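Local coordinates for Red carotenoid protein (RCP) (Nostoc sp., PDB 5FCY) that binds carotenoids, here beta-carotene, within an all-helical domain and probably takes part in cyanobacterial photoprotection, at residues 12-17 and 132-137; 30-35 and 121-126. All blocks are in the same frame, centred on the assembly; numbering follows the deposited sequence.

Both contacts join an early helix of the carotenoid-binding domain to helix 125-136 or to the chain leading into it. Contact 1 sets helix 9-19 against the C-terminal end of helix 125-136, whereas contact 2 sets helix 23-35 against the N-terminal approach to the same helix. Contact 2 is nested within the loop that contact 1 closes. Their centres lie about 13 Å apart, and Ile134 CD1 of contact 1 packs on Ile33 CD1 of contact 2 at 3.9 Å. Contact 2 borders the beta-carotene directly, through Phe30, Trp31, Tyr34 and Tyr121, while contact 1 stands further back. The side chain of Ile134 is about 9 Å from the bound beta-carotene.

Contact 1: 12-17 and 132-137; sequences RKYVQS and EGIKGL
Tyr14 carries the whole contact from helix 9-19, its ring reaching the C-terminal part of helix 125-136 and Leu137. With CG beside the backbone N and anti to the carbonyl carbon (chi1 -72°), the phenol extends across the gap between backbones whose nearest CA atoms, those of Tyr14 and Ile134, are 7.8 Å apart. The two long sides of the ring meet different residues. CD1 and CE1 pass alongside Ile134, with CD1 3.7 Å from its CG1, while CE2 lies 3.5 Å from Leu137 CD1 and CD2 packs against the other methyl of that leucine. Both aliphatic chains approach the ring obliquely and run past it in the opposite direction. Gly133, lacking a side chain, lets the ring come up to its backbone: Tyr14 CE1 is 3.8 Å from Gly133 C, and Tyr14 OH is 3.0 Å from Gly133 O. One turn along helix 9-19, Ser17 OG donates to Lys13 O at 2.9 Å, from the opposite face of that carbonyl to Ser17 N. On helix 125-136, Lys135 NZ bridges to Glu132 OE2 at 3.1 Å and has a second acidic partner in Glu36. Leu145 of helix 139-150 adjoins both Tyr14 and Ile134. Chemically, the helices are joined mainly by apolar packing around one aromatic ring, whose hydroxyl ends beside the polar backbone; the charged pair takes no part across the interface.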
# COMPACT_ATOMS: atom_id res chain seq x y z
N ARG A 12 -4.66 6.10 -14.53
CA ARG A 12 -5.91 5.50 -14.08
C ARG A 12 -6.01 4.04 -14.49
O ARG A 12 -6.59 3.23 -13.77
CB ARG A 12 -7.10 6.29 -14.63
CG ARG A 12 -7.20 7.71 -14.09
CD ARG A 12 -8.46 8.40 -14.57
NE ARG A 12 -8.41 8.73 -16.00
CZ ARG A 12 -7.91 9.86 -16.50
NH1 ARG A 12 -7.40 10.79 -15.71
NH2 ARG A 12 -7.92 10.05 -17.81
N LYS A 13 -5.44 3.68 -15.65
CA LYS A 13 -5.46 2.28 -16.08
C LYS A 13 -4.61 1.42 -15.16
O LYS A 13 -4.99 0.28 -14.85
CB LYS A 13 -4.98 2.17 -17.52
CG LYS A 13 -6.08 2.40 -18.55
CD LYS A 13 -6.86 1.11 -18.82
CE LYS A 13 -8.11 1.38 -19.66
NZ LYS A 13 -8.82 0.12 -20.04
N TYR A 14 -3.45 1.92 -14.72
CA TYR A 14 -2.66 1.21 -13.73
C TYR A 14 -3.45 1.06 -12.43
O TYR A 14 -3.50 -0.03 -11.84
CB TYR A 14 -1.35 1.93 -13.46
CG TYR A 14 -0.34 1.83 -14.58
CD1 TYR A 14 0.33 0.64 -14.84
CD2 TYR A 14 -0.03 2.93 -15.37
CE1 TYR A 14 1.26 0.54 -15.85
CE2 TYR A 14 0.89 2.84 -16.39
CZ TYR A 14 1.53 1.65 -16.63
OH TYR A 14 2.46 1.56 -17.64
N VAL A 15 -4.07 2.14 -11.97
CA VAL A 15 -4.84 2.10 -10.73
C VAL A 15 -5.98 1.09 -10.85
O VAL A 15 -6.21 0.28 -9.95
CB VAL A 15 -5.36 3.50 -10.37
CG1 VAL A 15 -6.25 3.45 -9.14
CG2 VAL A 15 -4.20 4.45 -10.14
N GLN A 16 -6.71 1.15 -11.96
CA GLN A 16 -7.82 0.22 -12.16
C GLN A 16 -7.32 -1.22 -12.28
O GLN A 16 -7.92 -2.14 -11.72
CB GLN A 16 -8.64 0.61 -13.38
CG GLN A 16 -9.82 1.52 -13.07
CD GLN A 16 -10.66 1.84 -14.28
OE1 GLN A 16 -11.70 1.22 -14.52
NE2 GLN A 16 -10.22 2.82 -15.07
N SER A 17 -6.23 -1.43 -13.02
CA SER A 17 -5.65 -2.77 -13.10
C SER A 17 -5.17 -3.23 -11.73
O SER A 17 -5.34 -4.40 -11.37
CB SER A 17 -4.51 -2.79 -14.11
OG SER A 17 -4.98 -2.53 -15.42
N GLU A 132 6.51 -4.12 -14.35
CA GLU A 132 7.41 -3.62 -15.39
C GLU A 132 6.82 -2.38 -16.05
O GLU A 132 7.56 -1.44 -16.39
CB GLU A 132 7.68 -4.71 -16.43
CG GLU A 132 8.29 -5.99 -15.84
CD GLU A 132 9.62 -5.74 -15.15
OE1 GLU A 132 10.30 -4.76 -15.51
OE2 GLU A 132 9.98 -6.53 -14.25
N GLY A 133 5.50 -2.35 -16.24
CA GLY A 133 4.87 -1.15 -16.78
C GLY A 133 5.01 0.04 -15.86
O GLY A 133 5.15 1.18 -16.31
N ILE A 134 4.97 -0.20 -14.54
CA ILE A 134 5.13 0.89 -13.59
C ILE A 134 6.60 1.28 -13.48
O ILE A 134 6.92 2.45 -13.23
CB ILE A 134 4.55 0.49 -12.22
CG1 ILE A 134 3.03 0.37 -12.32
CG2 ILE A 134 4.91 1.52 -11.15
CD1 ILE A 134 2.37 -0.27 -11.12
N LYS A 135 7.52 0.33 -13.65
CA LYS A 135 8.93 0.66 -13.73
C LYS A 135 9.22 1.61 -14.89
O LYS A 135 10.23 2.32 -14.86
CB LYS A 135 9.77 -0.61 -13.89
CG LYS A 135 9.79 -1.50 -12.67
CD LYS A 135 10.54 -2.80 -12.96
CE LYS A 135 10.78 -3.61 -11.69
NZ LYS A 135 11.43 -4.92 -11.98
N GLY A 136 8.35 1.64 -15.90
CA GLY A 136 8.57 2.52 -17.04
C GLY A 136 8.16 3.96 -16.79
O GLY A 136 8.73 4.87 -17.39
N LEU A 137 7.19 4.18 -15.91
CA LEU A 137 6.74 5.53 -15.62
C LEU A 137 7.85 6.35 -14.98
O LEU A 137 8.82 5.81 -14.43
CB LEU A 137 5.52 5.50 -14.70
CG LEU A 137 4.15 5.36 -15.38
CD1 LEU A 137 4.14 4.19 -16.35
CD2 LEU A 137 3.06 5.19 -14.33

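Contact 2: 30-35 and 121-126; sequences FWFIYK and YKLSSE. With BCR (beta-carotene), chain B.
One wall of the beta-carotene pocket is built here by Phe30, Trp31 and Tyr34 of helix 23-35 and by Tyr121; the helix meets loop 121-124 through Phe32, Leu123 and the Tyr121 carbonyl. Phe32 CD2 lies 3.5 Å from Leu123 CD2, and the same methyl also touches CE2 of the ring. Tyr121 O comes to the edge of the Phe32 ring, near its plane, 3.8 Å from CZ. With CG beside the backbone N (chi1 -76°), Phe32 is turned to this loop. The Phe30 ring turns a face to the polyene, with carotenoid C16 over its centre, and Phe30 CE1 is 3.5 Å from the C36 methyl. Trp31 CB packs against the chain carbon C12 at 3.7 Å. Near one end ring of the carotenoid, Tyr121 CE2 is 3.9 Å from C4, and the C33 methyl lies over one face of the phenol, toward its rim; the hydroxyl is hydrogen-bonded to Glu25. Were Phe30 cut back to an alanine, a gap would probably open beside the middle of the polyene, leaving C14 to C17 without the ring face they rest on, and Trp18, Trp102 and Tyr149 without this ring as a neighbour. Ser124 OG caps helix 125-136, accepting from Glu126 N at 3.2 Å. Leu123 reaches Leu131 on that helix, Phe30 touches helix 139-150, and Trp31 and Tyr34 lean on helix 95-110.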
# COMPACT_ATOMS: atom_id res chain seq x y z
N PHE A 30 2.56 -3.94 -4.38
CA PHE A 30 3.01 -2.73 -3.68
C PHE A 30 4.35 -2.97 -3.00
O PHE A 30 5.20 -2.07 -2.96
CB PHE A 30 1.95 -2.31 -2.65
CG PHE A 30 1.84 -0.82 -2.41
CD1 PHE A 30 2.39 0.11 -3.29
CD2 PHE A 30 1.17 -0.35 -1.29
CE1 PHE A 30 2.26 1.46 -3.04
CE2 PHE A 30 1.05 1.00 -1.05
CZ PHE A 30 1.60 1.91 -1.92
N TRP A 31 4.56 -4.17 -2.46
CA TRP A 31 5.80 -4.47 -1.75
C TRP A 31 6.99 -4.54 -2.70
O TRP A 31 8.07 -4.00 -2.40
CB TRP A 31 5.67 -5.78 -0.98
CG TRP A 31 6.98 -6.34 -0.53
CD1 TRP A 31 7.67 -7.36 -1.10
CD2 TRP A 31 7.76 -5.90 0.59
NE1 TRP A 31 8.83 -7.60 -0.40
CE2 TRP A 31 8.91 -6.71 0.64
CE3 TRP A 31 7.59 -4.91 1.56
CZ2 TRP A 31 9.89 -6.56 1.62
CZ3 TRP A 31 8.56 -4.76 2.53
CH2 TRP A 31 9.70 -5.58 2.55
N PHE A 32 6.83 -5.20 -3.85
CA PHE A 32 7.94 -5.32 -4.78
C PHE A 32 8.30 -3.97 -5.39
O PHE A 32 9.48 -3.67 -5.57
CB PHE A 32 7.60 -6.34 -5.87
CG PHE A 32 7.68 -7.76 -5.40
CD1 PHE A 32 8.91 -8.35 -5.15
CD2 PHE A 32 6.53 -8.51 -5.21
CE1 PHE A 32 8.99 -9.66 -4.72
CE2 PHE A 32 6.61 -9.82 -4.78
CZ PHE A 32 7.84 -10.39 -4.54
N ILE A 33 7.29 -3.15 -5.71
CA ILE A 33 7.56 -1.78 -6.14
C ILE A 33 8.43 -1.07 -5.12
O ILE A 33 9.38 -0.36 -5.47
CB ILE A 33 6.24 -1.03 -6.37
CG1 ILE A 33 5.46 -1.65 -7.54
CG2 ILE A 33 6.50 0.45 -6.65
CD1 ILE A 33 4.04 -1.14 -7.68
N TYR A 34 8.13 -1.25 -3.83
CA TYR A 34 8.92 -0.62 -2.78
C TYR A 34 10.38 -1.06 -2.82
O TYR A 34 11.27 -0.29 -2.46
CB TYR A 34 8.31 -0.92 -1.41
CG TYR A 34 9.28 -0.78 -0.26
CD1 TYR A 34 9.58 0.47 0.27
CD2 TYR A 34 9.87 -1.90 0.31
CE1 TYR A 34 10.47 0.60 1.33
CE2 TYR A 34 10.75 -1.78 1.37
CZ TYR A 34 11.05 -0.53 1.87
OH TYR A 34 11.92 -0.41 2.93
N LYS A 35 10.64 -2.30 -3.26
CA LYS A 35 12.01 -2.78 -3.36
C LYS A 35 12.72 -2.27 -4.61
O LYS A 35 13.96 -2.31 -4.66
CB LYS A 35 12.04 -4.31 -3.32
CG LYS A 35 11.46 -4.92 -2.05
CD LYS A 35 12.25 -4.55 -0.79
CE LYS A 35 13.38 -5.53 -0.52
NZ LYS A 35 14.18 -5.11 0.68
N TYR A 121 6.73 -15.92 -2.37
CA TYR A 121 5.61 -15.35 -3.10
C TYR A 121 6.10 -14.85 -4.45
O TYR A 121 7.05 -14.06 -4.52
CB TYR A 121 4.94 -14.22 -2.32
CG TYR A 121 3.56 -13.87 -2.84
CD1 TYR A 121 3.40 -13.04 -3.94
CD2 TYR A 121 2.43 -14.40 -2.24
CE1 TYR A 121 2.14 -12.74 -4.42
CE2 TYR A 121 1.17 -14.10 -2.72
CZ TYR A 121 1.03 -13.27 -3.81
OH TYR A 121 -0.23 -12.97 -4.28
N LYS A 122 5.48 -15.32 -5.52
CA LYS A 122 5.80 -14.90 -6.88
C LYS A 122 4.58 -14.21 -7.49
O LYS A 122 3.45 -14.67 -7.31
CB LYS A 122 6.23 -16.08 -7.75
CG LYS A 122 7.55 -16.69 -7.32
CD LYS A 122 7.96 -17.84 -8.23
CE LYS A 122 9.29 -18.44 -7.79
NZ LYS A 122 9.70 -19.59 -8.64
N LEU A 123 4.82 -13.12 -8.20
CA LEU A 123 3.73 -12.35 -8.77
C LEU A 123 3.08 -13.09 -9.92
O LEU A 123 3.74 -13.79 -10.70
CB LEU A 123 4.24 -10.99 -9.25
CG LEU A 123 4.80 -10.04 -8.18
CD1 LEU A 123 5.22 -8.73 -8.82
CD2 LEU A 123 3.80 -9.80 -7.07
N SER A 124 1.76 -12.95 -10.03
CA SER A 124 1.03 -13.48 -11.16
C SER A 124 1.58 -12.90 -12.47
O SER A 124 2.28 -11.89 -12.48
CB SER A 124 -0.46 -13.15 -11.04
OG SER A 124 -1.11 -13.27 -12.29
N SER A 125 1.24 -13.57 -13.57
CA SER A 125 1.63 -13.06 -14.88
C SER A 125 1.11 -11.64 -15.10
O SER A 125 1.83 -10.79 -15.64
CB SER A 125 1.10 -13.99 -15.98
OG SER A 125 1.41 -13.49 -17.27
N GLU A 126 -0.12 -11.38 -14.67
CA GLU A 126 -0.70 -10.05 -14.81
C GLU A 126 0.05 -9.02 -13.97
O GLU A 126 0.33 -7.91 -14.43
CB GLU A 126 -2.18 -10.09 -14.43
CG GLU A 126 -2.95 -8.80 -14.72
CD GLU A 126 -4.39 -8.86 -14.25
OE1 GLU A 126 -4.83 -9.93 -13.75
OE2 GLU A 126 -5.10 -7.84 -14.38
C1 BCR B . 0.90 -12.12 3.44
C2 BCR B . 1.05 -13.53 2.88
C3 BCR B . 0.32 -13.76 1.56
C4 BCR B . 0.31 -12.50 0.70
C5 BCR B . 1.38 -11.55 1.17
C6 BCR B . 1.31 -11.08 2.41
C7 BCR B . 1.60 -9.68 2.84
C8 BCR B . 1.97 -8.65 2.05
C9 BCR B . 2.23 -7.28 2.59
C10 BCR B . 2.65 -6.30 1.75
C11 BCR B . 2.94 -4.91 2.14
C33 BCR B . 2.49 -11.21 0.24
C31 BCR B . 1.74 -12.04 4.71
C32 BCR B . -0.57 -11.90 3.77
C34 BCR B . 2.03 -7.06 4.07
C12 BCR B . 3.33 -4.02 1.22
C13 BCR B . 3.63 -2.60 1.54
C14 BCR B . 4.02 -1.76 0.55
C15 BCR B . 4.34 -0.34 0.72
C16 BCR B . 4.74 0.43 -0.31
C17 BCR B . 5.05 1.85 -0.08
C18 BCR B . 5.47 2.70 -1.03
C19 BCR B . 5.73 4.11 -0.63
C20 BCR B . 6.07 5.08 -1.48
C21 BCR B . 6.29 6.45 -0.97
C22 BCR B . 6.67 7.47 -1.76
C23 BCR B . 6.89 8.80 -1.13
C24 BCR B . 7.37 9.86 -1.79
C25 BCR B . 7.62 11.19 -1.16
C26 BCR B . 7.44 11.45 0.13
C27 BCR B . 6.47 12.53 0.53
C28 BCR B . 6.37 13.55 -0.59
C29 BCR B . 7.69 13.68 -1.34
C30 BCR B . 8.10 12.36 -2.00
C35 BCR B . 3.46 -2.16 2.97
C36 BCR B . 5.66 2.20 -2.44
C37 BCR B . 6.87 7.20 -3.23
C38 BCR B . 8.26 10.75 1.19
C39 BCR B . 9.62 12.27 -2.09
C40 BCR B . 7.52 12.33 -3.40